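Local coordinates for FBP protein (Leishmania major, PDB 5OEZ) that probably hydrolyses fructose 1,6-bisphosphate to fructose 6-phosphate and phosphate with the help of magnesium, a step of gluconeogenesis, as an AMP-binding homotetramer, at residues I42-N45 with I46-G50; I104-S107 with G108-G111; S213-S216 with V217-N221; P269-A272 with N273-E276; I311-L314 with H315-T318. All blocks are in the same frame, centred on the assembly; numbering follows the deposited sequence.

Contact 1: residues I42-N45 with I46-G50; sequences IEKN and IRRAG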
loop_
_atom_site.group_PDB
_atom_site.type_symbol
_atom_site.label_atom_id
_atom_site.label_comp_id
_atom_site.label_asym_id
_atom_site.label_seq_id
_atom_site.Cartn_x
_atom_site.Cartn_y
_atom_site.Cartn_z
ATOM N N ILE C 42 0.388 9.687 10.807
ATOM C CA ILE C 42 -0.954 9.644 11.417
ATOM C C ILE C 42 -1.936 8.838 10.563
ATOM O O ILE C 42 -2.727 8.070 11.089
ATOM C CB ILE C 42 -1.486 11.063 11.670
ATOM C CG1 ILE C 42 -0.634 11.734 12.749
ATOM C CG2 ILE C 42 -2.952 11.028 12.078
ATOM C CD1 ILE C 42 -0.723 13.246 12.748
ATOM N N GLU C 43 -1.880 9.034 9.252
ATOM C CA GLU C 43 -2.686 8.256 8.312
ATOM C C GLU C 43 -2.447 6.745 8.462
ATOM O O GLU C 43 -3.411 5.983 8.482
ATOM C CB GLU C 43 -2.374 8.682 6.872
ATOM C CG GLU C 43 -3.473 8.392 5.858
ATOM C CD GLU C 43 -3.533 6.952 5.369
ATOM O OE1 GLU C 43 -2.500 6.235 5.379
ATOM O OE2 GLU C 43 -4.635 6.547 4.936
ATOM N N LYS C 44 -1.178 6.328 8.536
ATOM C CA LYS C 44 -0.833 4.912 8.708
ATOM C C LYS C 44 -1.563 4.334 9.928
ATOM O O LYS C 44 -2.218 3.279 9.844
ATOM C CB LYS C 44 0.694 4.724 8.848
ATOM C CG LYS C 44 1.171 3.364 9.374
ATOM C CD LYS C 44 2.460 3.420 10.208
ATOM C CE LYS C 44 3.744 3.444 9.428
ATOM N NZ LYS C 44 4.451 2.139 9.398
ATOM N N ASN C 45 -1.463 5.039 11.050
ATOM C CA ASN C 45 -2.099 4.596 12.301
ATOM C C ASN C 45 -3.625 4.550 12.222
ATOM O O ASN C 45 -4.244 3.592 12.690
ATOM C CB ASN C 45 -1.628 5.461 13.466
ATOM C CG ASN C 45 -0.172 5.207 13.803
ATOM O OD1 ASN C 45 0.160 4.157 14.338
ATOM N ND2 ASN C 45 0.702 6.137 13.454
ATOM N N ILE C 46 -4.225 5.555 11.599
ATOM C CA ILE C 46 -5.668 5.565 11.404
ATOM C C ILE C 46 -6.122 4.391 10.523
ATOM O O ILE C 46 -7.095 3.716 10.851
ATOM C CB ILE C 46 -6.167 6.901 10.831
ATOM C CG1 ILE C 46 -5.952 8.014 11.858
ATOM C CG2 ILE C 46 -7.657 6.840 10.507
ATOM C CD1 ILE C 46 -6.083 9.415 11.293
ATOM N N ARG C 47 -5.438 4.144 9.409
ATOM C CA ARG C 47 -5.839 3.047 8.501
ATOM C C ARG C 47 -5.939 1.693 9.188
ATOM O O ARG C 47 -6.847 0.921 8.876
ATOM C CB ARG C 47 -4.916 2.979 7.312
ATOM C CG ARG C 47 -5.194 1.939 6.205
ATOM C CD ARG C 47 -6.361 2.271 5.239
ATOM N NE ARG C 47 -6.411 3.630 4.697
ATOM C CZ ARG C 47 -7.382 4.082 3.893
ATOM N NH1 ARG C 47 -8.402 3.300 3.523
ATOM N NH2 ARG C 47 -7.347 5.337 3.463
ATOM N N ARG C 48 -5.018 1.438 10.122
ATOM C CA ARG C 48 -4.954 0.185 10.857
ATOM C C ARG C 48 -5.605 0.204 12.265
ATOM O O ARG C 48 -5.416 -0.735 13.038
ATOM C CB ARG C 48 -3.492 -0.256 10.931
ATOM C CG ARG C 48 -2.936 -0.663 9.570
ATOM C CD ARG C 48 -1.453 -0.386 9.350
ATOM N NE ARG C 48 -1.192 -0.506 7.918
ATOM C CZ ARG C 48 -1.280 0.479 7.013
ATOM N NH1 ARG C 48 -1.582 1.735 7.344
ATOM N NH2 ARG C 48 -1.037 0.205 5.731
ATOM N N ALA C 49 -6.398 1.232 12.580
ATOM C CA ALA C 49 -7.150 1.283 13.845
ATOM C C ALA C 49 -8.046 0.043 13.927
ATOM O O ALA C 49 -8.716 -0.303 12.949
ATOM C CB ALA C 49 -8.009 2.528 13.910
ATOM N N GLY C 50 -8.042 -0.634 15.073
ATOM C CA GLY C 50 -8.882 -1.819 15.283
ATOM C C GLY C 50 -8.134 -3.142 15.262
ATOM O O GLY C 50 -8.496 -4.031 16.042
#
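Glu43 and Arg47 run side by side one helical turn apart, and their charged ends meet in a weakly bonded salt bridge. Carboxylate oxygen Glu43 OE2 lies at the guanidinium edge, 3.3 Å from Arg47 NH2 and 3.4 Å from Arg47 NE, with the two flat groups turned 40° against each other. Glu43 holds CG anti to its backbone N (chi1 -157°) and bends at CB-CG, Arg47 bends at its second and third torsions, and the two side chains run the same way to meet at their charged ends. A long, weak ion pair links Arg47 NH1 to Glu43 of the second subunit, close to the like-charged Arg47 of that subunit. All this sits in the last turn of helix 27-47, where Arg47 N still donates to Glu43 O (2.9 Å) and Arg48 is the first residue to leave helical geometry. There the guanidinium of Arg48 curls back: Arg48 NH1 reaches Lys44 O at 3.0 Å, on a lone pair in the carbonyl plane, while the weaker bond from Arg48 N to the same oxygen is 3.4 Å long. Arg48 NE is taken by Asn195 of the second subunit, and Lys44 NZ pairs with Asp193 of the third. On the buried side, methyl Ile42 CG2 meets Ile46 CD1 at 3.6 Å, both isoleucines pointing the same way against helix 72-87 and Tyr173.

Contact 2: residues I104-S107 with G108-G111; sequences IAES and GRRG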
loop_
_atom_site.group_PDB
_atom_site.type_symbol
_atom_site.label_atom_id
_atom_site.label_comp_id
_atom_site.label_asym_id
_atom_site.label_seq_id
_atom_site.Cartn_x
_atom_site.Cartn_y
_atom_site.Cartn_z
ATOM N N ILE C 104 9.556 25.495 23.525
ATOM C CA ILE C 104 10.578 26.289 22.858
ATOM C C ILE C 104 11.595 25.297 22.307
ATOM O O ILE C 104 12.064 24.419 23.037
ATOM C CB ILE C 104 11.248 27.294 23.832
ATOM C CG1 ILE C 104 10.315 28.480 24.140
ATOM C CG2 ILE C 104 12.501 27.898 23.222
ATOM C CD1 ILE C 104 8.942 28.149 24.675
ATOM N N ALA C 105 11.917 25.419 21.023
ATOM C CA ALA C 105 12.966 24.600 20.419
ATOM C C ALA C 105 14.310 24.927 21.056
ATOM O O ALA C 105 14.541 26.066 21.461
ATOM C CB ALA C 105 13.023 24.837 18.922
ATOM N N GLU C 106 15.196 23.935 21.139
ATOM C CA GLU C 106 16.558 24.146 21.690
ATOM C C GLU C 106 17.396 24.982 20.740
ATOM O O GLU C 106 17.246 24.862 19.518
ATOM C CB GLU C 106 17.265 22.820 21.925
ATOM C CG GLU C 106 16.698 22.036 23.070
ATOM C CD GLU C 106 16.751 20.533 22.884
ATOM O OE1 GLU C 106 17.362 20.041 21.904
ATOM O OE2 GLU C 106 16.175 19.842 23.745
ATOM N N SER C 107 18.266 25.815 21.310
ATOM C CA SER C 107 19.009 26.852 20.547
ATOM C C SER C 107 19.740 26.411 19.271
ATOM O O SER C 107 19.683 27.125 18.269
ATOM C CB SER C 107 19.942 27.650 21.450
ATOM O OG SER C 107 20.903 26.823 22.065
ATOM N N GLY C 108 20.388 25.243 19.303
ATOM C CA GLY C 108 21.102 24.698 18.134
ATOM C C GLY C 108 20.277 24.477 16.868
ATOM O O GLY C 108 20.793 24.599 15.764
ATOM N N ARG C 109 18.991 24.172 17.027
ATOM C CA ARG C 109 18.099 23.893 15.896
ATOM C C ARG C 109 16.834 24.765 15.956
ATOM O O ARG C 109 15.727 24.290 15.691
ATOM C CB ARG C 109 17.751 22.391 15.863
ATOM C CG ARG C 109 17.204 21.846 17.173
ATOM C CD ARG C 109 16.712 20.411 17.072
ATOM N NE ARG C 109 15.921 20.054 18.254
ATOM C CZ ARG C 109 15.237 18.920 18.425
ATOM N NH1 ARG C 109 15.217 17.973 17.487
ATOM N NH2 ARG C 109 14.558 18.732 19.555
ATOM N N ARG C 110 17.018 26.047 16.279
ATOM C CA ARG C 110 15.908 26.999 16.457
ATOM C C ARG C 110 15.677 27.851 15.197
ATOM O O ARG C 110 16.538 28.626 14.816
ATOM C CB ARG C 110 16.202 27.902 17.666
ATOM C CG ARG C 110 15.087 28.872 18.045
ATOM C CD ARG C 110 15.427 29.637 19.313
ATOM N NE ARG C 110 15.432 28.771 20.492
ATOM C CZ ARG C 110 15.955 29.079 21.686
ATOM N NH1 ARG C 110 16.544 30.258 21.908
ATOM N NH2 ARG C 110 15.900 28.185 22.674
ATOM N N GLY C 111 14.518 27.691 14.558
ATOM C CA GLY C 111 14.119 28.502 13.390
ATOM C C GLY C 111 13.301 29.722 13.790
ATOM O O GLY C 111 13.391 30.181 14.926
#
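Two hydrogen bonds from the guanidinium of Arg110 converge on the carbonyl oxygen of Ala105, the main polar grip of this surface loop between strands 103-104 and 113-121. Arg110 NH2 donates to Ala105 O at 2.8 Å, in the carbonyl plane, and Arg110 NE donates to Ala105 O at 3.0 Å from 38° above that plane; the oxygen itself lies in the guanidinium plane. The chain of Arg110 leaves the backbone extended, CG opposite N (chi1 -175°), and turns only at its third torsion, which brings the NE side of the group round to the carbonyl.

The backbone adds a short turn: Arg109 N binds Glu106 O at 3.1 Å, and the longer bond from Arg110 N to Ser107 O is weak.

Carbon atoms pack against the guanidinium. Ser107 CA sits over the centre of one face, 3.9 Å above the plane, and methyl Ile104 CG2 approaches Arg110 NH2 at 3.5 Å. Ala105, buried, rests on Leu86 of helix 72-87.

Charge pairing is looser. Glu106 and Arg109 lie alongside, pointing the same way, but Glu106 OE1 stays 3.9 Å from Arg109 NH2 and well out of the guanidinium plane, so no N-H is aimed at it.

Beyond the loop, Arg110 O accepts from His23 of the third subunit. With one carbonyl held by two N-H groups, the rotation of the Arg110 head is probably restricted, whereas the Glu106-Arg109 pair probably contributes attraction without setting a direction.

Contact 3: residues S213-S216 with V217-N221; sequences SIYS and VNEGN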
loop_
_atom_site.group_PDB
_atom_site.type_symbol
_atom_site.label_atom_id
_atom_site.label_comp_id
_atom_site.label_asym_id
_atom_site.label_seq_id
_atom_site.Cartn_x
_atom_site.Cartn_y
_atom_site.Cartn_z
ATOM N N SER C 213 -27.118 26.278 -0.826
ATOM C CA SER C 213 -28.136 25.996 0.195
ATOM C C SER C 213 -27.853 24.748 1.045
ATOM O O SER C 213 -28.627 23.788 1.035
ATOM C CB SER C 213 -29.501 25.864 -0.472
ATOM O OG SER C 213 -29.836 27.067 -1.139
ATOM N N ILE C 214 -26.734 24.766 1.765
ATOM C CA ILE C 214 -26.363 23.709 2.700
ATOM C C ILE C 214 -25.942 24.378 3.994
ATOM O O ILE C 214 -25.140 25.315 3.973
ATOM C CB ILE C 214 -25.190 22.833 2.201
ATOM C CG1 ILE C 214 -25.530 22.173 0.864
ATOM C CG2 ILE C 214 -24.863 21.741 3.226
ATOM C CD1 ILE C 214 -24.361 21.438 0.217
ATOM N N TYR C 215 -26.467 23.879 5.112
ATOM C CA TYR C 215 -26.062 24.348 6.422
ATOM C C TYR C 215 -25.622 23.176 7.285
ATOM O O TYR C 215 -26.159 22.071 7.193
ATOM C CB TYR C 215 -27.170 25.179 7.096
ATOM C CG TYR C 215 -28.353 24.431 7.608
ATOM C CD1 TYR C 215 -29.393 24.067 6.760
ATOM C CD2 TYR C 215 -28.463 24.093 8.959
ATOM C CE1 TYR C 215 -30.510 23.376 7.239
ATOM C CE2 TYR C 215 -29.580 23.409 9.450
ATOM C CZ TYR C 215 -30.598 23.037 8.583
ATOM O OH TYR C 215 -31.705 22.334 9.042
ATOM N N SER C 216 -24.658 23.463 8.157
ATOM C CA SER C 216 -23.982 22.471 8.961
ATOM C C SER C 216 -23.900 22.991 10.398
ATOM O O SER C 216 -23.124 23.914 10.707
ATOM C CB SER C 216 -22.600 22.185 8.344
ATOM O OG SER C 216 -22.007 21.001 8.855
ATOM N N VAL C 217 -24.723 22.404 11.269
ATOM C CA VAL C 217 -24.754 22.725 12.701
ATOM C C VAL C 217 -25.356 21.543 13.465
ATOM O O VAL C 217 -26.044 20.714 12.874
ATOM C CB VAL C 217 -25.563 24.025 12.935
ATOM C CG1 VAL C 217 -27.056 23.789 12.713
ATOM C CG2 VAL C 217 -25.304 24.592 14.319
ATOM N N ASN C 218 -25.035 21.419 14.748
ATOM C CA ASN C 218 -25.646 20.407 15.632
ATOM C C ASN C 218 -26.978 20.925 16.229
ATOM O O ASN C 218 -26.955 21.595 17.249
ATOM C CB ASN C 218 -24.692 20.035 16.778
ATOM C CG ASN C 218 -25.252 18.938 17.693
ATOM O OD1 ASN C 218 -26.387 18.450 17.544
ATOM N ND2 ASN C 218 -24.440 18.537 18.635
ATOM N N GLU C 219 -28.112 20.550 15.619
ATOM C CA GLU C 219 -29.426 21.015 16.038
ATOM C C GLU C 219 -29.895 20.387 17.345
ATOM O O GLU C 219 -30.909 20.792 17.892
ATOM C CB GLU C 219 -30.482 20.813 14.939
ATOM C CG GLU C 219 -30.270 21.705 13.725
ATOM C CD GLU C 219 -31.512 21.886 12.850
ATOM O OE1 GLU C 219 -32.585 22.257 13.393
ATOM O OE2 GLU C 219 -31.416 21.720 11.606
ATOM N N GLY C 220 -29.172 19.384 17.833
ATOM C CA GLY C 220 -29.398 18.872 19.167
ATOM C C GLY C 220 -29.274 19.935 20.248
ATOM O O GLY C 220 -29.934 19.838 21.272
ATOM N N ASN C 221 -28.424 20.939 20.016
ATOM C CA ASN C 221 -28.196 22.040 20.960
ATOM C C ASN C 221 -29.182 23.213 20.846
ATOM O O ASN C 221 -28.946 24.268 21.433
ATOM C CB ASN C 221 -26.748 22.563 20.786
ATOM C CG ASN C 221 -25.702 21.532 21.171
ATOM O OD1 ASN C 221 -25.920 20.722 22.070
ATOM N ND2 ASN C 221 -24.559 21.556 20.500
HETATM O O HOH W 1 -26.771 20.802 9.558
#
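The end of strand 214-216 and the loop that follows it lead into the sugar-phosphate site, where Asn218 binds fructose 6-phosphate in this protein. Across this join the phenol of Tyr215 donates to the carboxylate of Glu219: Tyr215 OH to Glu219 OE2 is 2.7 Å, the oxygen being met nearly along its C-O axis. Glu219 OE2 lies at the edge of the ring, in its plane, and is also 3.3 Å from Tyr215 CE2. The two side chains cross at about a right angle, with ring and carboxylate planes 46° apart. Tyr215 sets its ring between its own N and carbonyl carbon (chi1 73°), while Glu219 runs out extended beyond CG to meet the hydroxyl. Methyl Val217 CG1 touches the same ring at its edge, 4.0 Å from Tyr215 CD2.

The strand belongs to the mixed sheet of the C-terminal half, lying parallel to strands 245-246 and 265-268, and helix 227-238 packs on Tyr215 through Ile233 and Leu236. The other carboxylate oxygen, Glu219 OE1, forms salt bridges with Lys237 of its own chain and of the second subunit; the two lysines probably offset the approach of Glu219 of the second subunit, whose OE1 lies close to this one.

Past Val217 the chain makes an Asx turn: Gly220 N donates to Asn218 OD1 at 3.0 Å, coming from above the plane of the amide. That oxygen also accepts from Ala246 N of the second subunit. Water 1 lies at the strand end, 2.8 Å from Tyr215 O, and accepts from Val217 N at 3.1 Å.

Contact 4: residues P269-A272 with N273-E276; sequences PKDA and NQVE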
loop_
_atom_site.group_PDB
_atom_site.type_symbol
_atom_site.label_atom_id
_atom_site.label_comp_id
_atom_site.label_asym_id
_atom_site.label_seq_id
_atom_site.Cartn_x
_atom_site.Cartn_y
_atom_site.Cartn_z
ATOM N N PRO C 269 -22.326 28.057 16.950
ATOM C CA PRO C 269 -22.831 29.284 17.525
ATOM C C PRO C 269 -22.619 29.326 19.008
ATOM O O PRO C 269 -22.310 28.314 19.620
ATOM C CB PRO C 269 -24.330 29.203 17.251
ATOM C CG PRO C 269 -24.626 27.753 17.328
ATOM C CD PRO C 269 -23.398 27.055 16.775
ATOM N N LYS C 270 -22.773 30.515 19.574
ATOM C CA LYS C 270 -22.722 30.689 21.010
ATOM C C LYS C 270 -23.906 29.924 21.622
ATOM O O LYS C 270 -25.005 29.917 21.084
ATOM C CB LYS C 270 -22.807 32.179 21.339
ATOM C CG LYS C 270 -22.348 32.567 22.737
ATOM C CD LYS C 270 -22.768 33.959 23.215
ATOM C CE LYS C 270 -22.527 35.085 22.222
ATOM N NZ LYS C 270 -21.096 35.460 22.100
ATOM N N ASP C 271 -23.666 29.267 22.733
ATOM C CA ASP C 271 -24.733 28.611 23.456
ATOM C C ASP C 271 -24.495 28.767 24.952
ATOM O O ASP C 271 -23.352 28.952 25.401
ATOM C CB ASP C 271 -25.031 27.161 22.999
ATOM C CG ASP C 271 -24.063 26.151 23.469
ATOM O OD1 ASP C 271 -23.776 26.051 24.670
ATOM O OD2 ASP C 271 -23.720 25.342 22.612
ATOM N N ALA C 272 -25.589 28.691 25.700
ATOM C CA ALA C 272 -25.581 28.905 27.153
ATOM C C ALA C 272 -24.578 28.039 27.946
ATOM O O ALA C 272 -24.040 28.486 28.952
ATOM C CB ALA C 272 -26.983 28.728 27.692
ATOM N N ASN C 273 -24.314 26.813 27.500
ATOM C CA ASN C 273 -23.271 25.995 28.161
ATOM C C ASN C 273 -21.849 26.545 28.078
ATOM O O ASN C 273 -21.057 26.360 29.018
ATOM C CB ASN C 273 -23.111 24.617 27.542
ATOM C CG ASN C 273 -24.115 23.621 28.019
ATOM O OD1 ASN C 273 -24.415 22.650 27.323
ATOM N ND2 ASN C 273 -24.641 23.838 29.204
ATOM N N GLN C 274 -21.526 27.127 26.920
ATOM C CA GLN C 274 -20.142 27.547 26.595
ATOM C C GLN C 274 -20.137 29.067 26.671
ATOM O O GLN C 274 -20.835 29.729 25.922
ATOM C CB GLN C 274 -19.596 27.079 25.204
ATOM C CG GLN C 274 -20.278 25.890 24.449
ATOM C CD GLN C 274 -19.346 24.708 24.217
ATOM O OE1 GLN C 274 -18.318 24.544 24.889
ATOM N NE2 GLN C 274 -19.703 23.876 23.247
ATOM N N VAL C 275 -19.361 29.655 27.565
ATOM C CA VAL C 275 -19.520 31.074 27.804
ATOM C C VAL C 275 -18.698 31.886 26.845
ATOM O O VAL C 275 -18.899 33.078 26.790
ATOM C CB VAL C 275 -19.099 31.416 29.256
ATOM C CG1 VAL C 275 -17.602 31.182 29.487
ATOM C CG2 VAL C 275 -19.503 32.827 29.712
ATOM N N GLU C 276 -17.726 31.244 26.188
ATOM C CA GLU C 276 -16.895 31.867 25.172
ATOM C C GLU C 276 -16.902 31.219 23.762
ATOM O O GLU C 276 -16.140 31.634 22.897
ATOM C CB GLU C 276 -15.491 31.827 25.726
ATOM C CG GLU C 276 -14.645 33.074 25.566
ATOM C CD GLU C 276 -13.153 32.831 25.817
ATOM O OE1 GLU C 276 -12.739 31.716 26.209
ATOM O OE2 GLU C 276 -12.366 33.773 25.626
#
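The carboxylate of Asp271 and the side-chain amide of Gln274 cross at a slant, their planes 31° apart, and the amide of Asn273 is turned 80° from the same carboxylate. The side chains of Gln274 and Asn273 meet the carboxylate through carbon: Gln274 CG reaches Asp271 OD1 at 3.5 Å, and Asn273 CB stands 3.3 Å from the same oxygen. Asp271 swings its CG between its own N and carbonyl carbon (chi1 77°), which carries OD1 over the backbone that follows. There the oxygen receives two weak bonds, from Asn273 N at 3.0 Å with a bent N-H angle of 121°, and from Gln274 N at 3.4 Å. This is a type I beta turn from Asp271 to Gln274, in the loop joining strands 265-268 and 279-280. Its closing bond runs from Gln274 N to Asp271 O at 3.0 Å, with the donor well above the carbonyl plane. Gln274 N therefore faces both the main-chain oxygen and the carboxylate of Asp271, the bond to the carboxylate being the weak one. Lys224 packs on both Asp271 and Asn273 and is joined by backbone bonding to Ala272. The turn lies beside the sugar-phosphate site: the side chain of Gln274 comes within about 4 Å of that of Lys278, which binds fructose 6-phosphate in this protein.

Contact 5: residues I311-L314 with H315-T318; sequences ITRL and HQRT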
loop_
_atom_site.group_PDB
_atom_site.type_symbol
_atom_site.label_atom_id
_atom_site.label_comp_id
_atom_site.label_asym_id
_atom_site.label_seq_id
_atom_site.Cartn_x
_atom_site.Cartn_y
_atom_site.Cartn_z
ATOM N N ILE C 311 -5.295 38.143 20.372
ATOM C CA ILE C 311 -4.955 37.008 21.205
ATOM C C ILE C 311 -4.541 37.535 22.579
ATOM O O ILE C 311 -3.495 38.166 22.731
ATOM C CB ILE C 311 -3.855 36.124 20.559
ATOM C CG1 ILE C 311 -4.412 35.407 19.327
ATOM C CG2 ILE C 311 -3.327 35.095 21.556
ATOM C CD1 ILE C 311 -3.833 35.881 18.014
ATOM N N THR C 312 -5.397 37.297 23.563
ATOM C CA THR C 312 -5.127 37.614 24.967
ATOM C C THR C 312 -4.624 36.365 25.706
ATOM O O THR C 312 -3.933 36.485 26.708
ATOM C CB THR C 312 -6.415 38.149 25.658
ATOM O OG1 THR C 312 -7.358 37.085 25.825
ATOM C CG2 THR C 312 -7.095 39.249 24.824
ATOM N N ARG C 313 -4.983 35.175 25.208
ATOM C CA ARG C 313 -4.833 33.911 25.929
ATOM C C ARG C 313 -4.510 32.764 24.975
ATOM O O ARG C 313 -5.093 32.670 23.928
ATOM C CB ARG C 313 -6.119 33.619 26.685
ATOM C CG ARG C 313 -6.114 34.123 28.101
ATOM C CD ARG C 313 -7.498 33.876 28.627
ATOM N NE ARG C 313 -8.461 34.603 27.825
ATOM C CZ ARG C 313 -9.670 34.181 27.468
ATOM N NH1 ARG C 313 -10.162 32.991 27.838
ATOM N NH2 ARG C 313 -10.402 34.977 26.715
ATOM N N LEU C 314 -3.567 31.908 25.337
ATOM C CA LEU C 314 -3.189 30.785 24.498
ATOM C C LEU C 314 -4.375 29.862 24.163
ATOM O O LEU C 314 -4.498 29.400 23.019
ATOM C CB LEU C 314 -2.046 30.051 25.182
ATOM C CG LEU C 314 -1.471 28.756 24.662
ATOM C CD1 LEU C 314 -0.815 29.014 23.313
ATOM C CD2 LEU C 314 -0.500 28.125 25.664
ATOM N N HIS C 315 -5.281 29.680 25.123
ATOM C CA HIS C 315 -6.415 28.757 25.006
ATOM C C HIS C 315 -7.759 29.459 24.893
ATOM O O HIS C 315 -8.793 28.882 25.201
ATOM C CB HIS C 315 -6.384 27.821 26.197
ATOM C CG HIS C 315 -5.282 26.825 26.110
ATOM N ND1 HIS C 315 -5.108 25.976 25.035
ATOM C CD2 HIS C 315 -4.273 26.561 26.965
ATOM C CE1 HIS C 315 -4.041 25.226 25.242
ATOM N NE2 HIS C 315 -3.518 25.560 26.409
ATOM N N GLN C 316 -7.757 30.681 24.376
ATOM C CA GLN C 316 -8.991 31.450 24.247
ATOM C C GLN C 316 -9.874 30.860 23.136
ATOM O O GLN C 316 -9.398 30.172 22.230
ATOM C CB GLN C 316 -8.684 32.948 24.080
ATOM C CG GLN C 316 -8.910 33.585 22.728
ATOM C CD GLN C 316 -8.382 35.020 22.687
ATOM O OE1 GLN C 316 -7.276 35.302 23.157
ATOM N NE2 GLN C 316 -9.168 35.931 22.139
ATOM N N ARG C 317 -11.171 31.112 23.249
ATOM C CA ARG C 317 -12.160 30.503 22.386
ATOM C C ARG C 317 -13.081 31.504 21.742
ATOM O O ARG C 317 -13.117 32.671 22.126
ATOM C CB ARG C 317 -13.021 29.565 23.182
ATOM C CG ARG C 317 -12.246 28.472 23.869
ATOM C CD ARG C 317 -13.212 27.450 24.396
ATOM N NE ARG C 317 -12.477 26.379 25.071
ATOM C CZ ARG C 317 -12.579 25.064 24.880
ATOM N NH1 ARG C 317 -13.416 24.567 23.990
ATOM N NH2 ARG C 317 -11.843 24.221 25.620
ATOM N N THR C 318 -13.802 31.023 20.732
ATOM C CA THR C 318 -14.703 31.852 19.949
ATOM C C THR C 318 -15.763 30.961 19.299
ATOM O O THR C 318 -15.444 29.841 18.932
ATOM C CB THR C 318 -13.923 32.657 18.851
ATOM O OG1 THR C 318 -14.838 33.376 18.016
ATOM C CG2 THR C 318 -13.060 31.757 17.968
HETATM O O HOH W 2 -6.721 29.407 21.440
#
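Gln316 OE1 accepts three hydrogen bonds from the chain just before it, closing the loop that precedes strand 317-323 over a type I beta turn from Arg313 to Gln316. The shortest comes from Thr312 N at 2.8 Å, in the carbonyl plane. Arg313 N donates to Gln316 OE1 at 3.1 Å, tilted slightly from that plane. Hydroxyl Thr312 OG1 donates to Gln316 OE1 at 3.2 Å, from 58° above it. Gln316 runs extended beyond CG, which carries its amide across to these donors, and the other end of the amide is held too: Gln316 NE2 bonds to Ser310 O. The turn's own closing bond, from Gln316 N to Arg313 O, is weak.

Around this centre, Arg313 bends at its third torsion; Gln316 CB, not its amide, sits 3.7 Å above the middle of one guanidinium face, and the amide plane is turned 14° from it. Arg313 NH2 is anchored by a salt bridge to Glu276. Water 2 ties the turn further, donating to Leu314 O (2.7 Å) and to Gln316 O (2.9 Å).

At the turn's corner Leu314 and His315 lie side by side. The His315 side chain comes within about 5 Å of that of Glu97, a manganese ligand in this protein, and its ring also meets that of Tyr283. Leu314 CG makes a CH-pi contact over the ring face, 4.2 Å from the His315 centroid.

How the contacts relate
The five contacts follow one another along the chain; each is local, and none nests in or crosses another. Contact 1 ends helix 27-47, and contact 2 turns the loop between strands 103-104 and 113-121, with about 17 Å between their nearest atoms; both touch the third subunit. Contact 3, in the C-terminal half, leads from strand 214-216 toward helix 227-238 and, like contact 1, reaches the second subunit. Contact 4 closes the turn after strand 265-268 and packs on contact 3 where Pro269 CD meets Val217 CG2 at 4.0 Å. Contact 5 turns the chain into strand 317-323 and joins contact 4 through the Glu276-Arg313 salt bridge, linking the last three contacts in sequence.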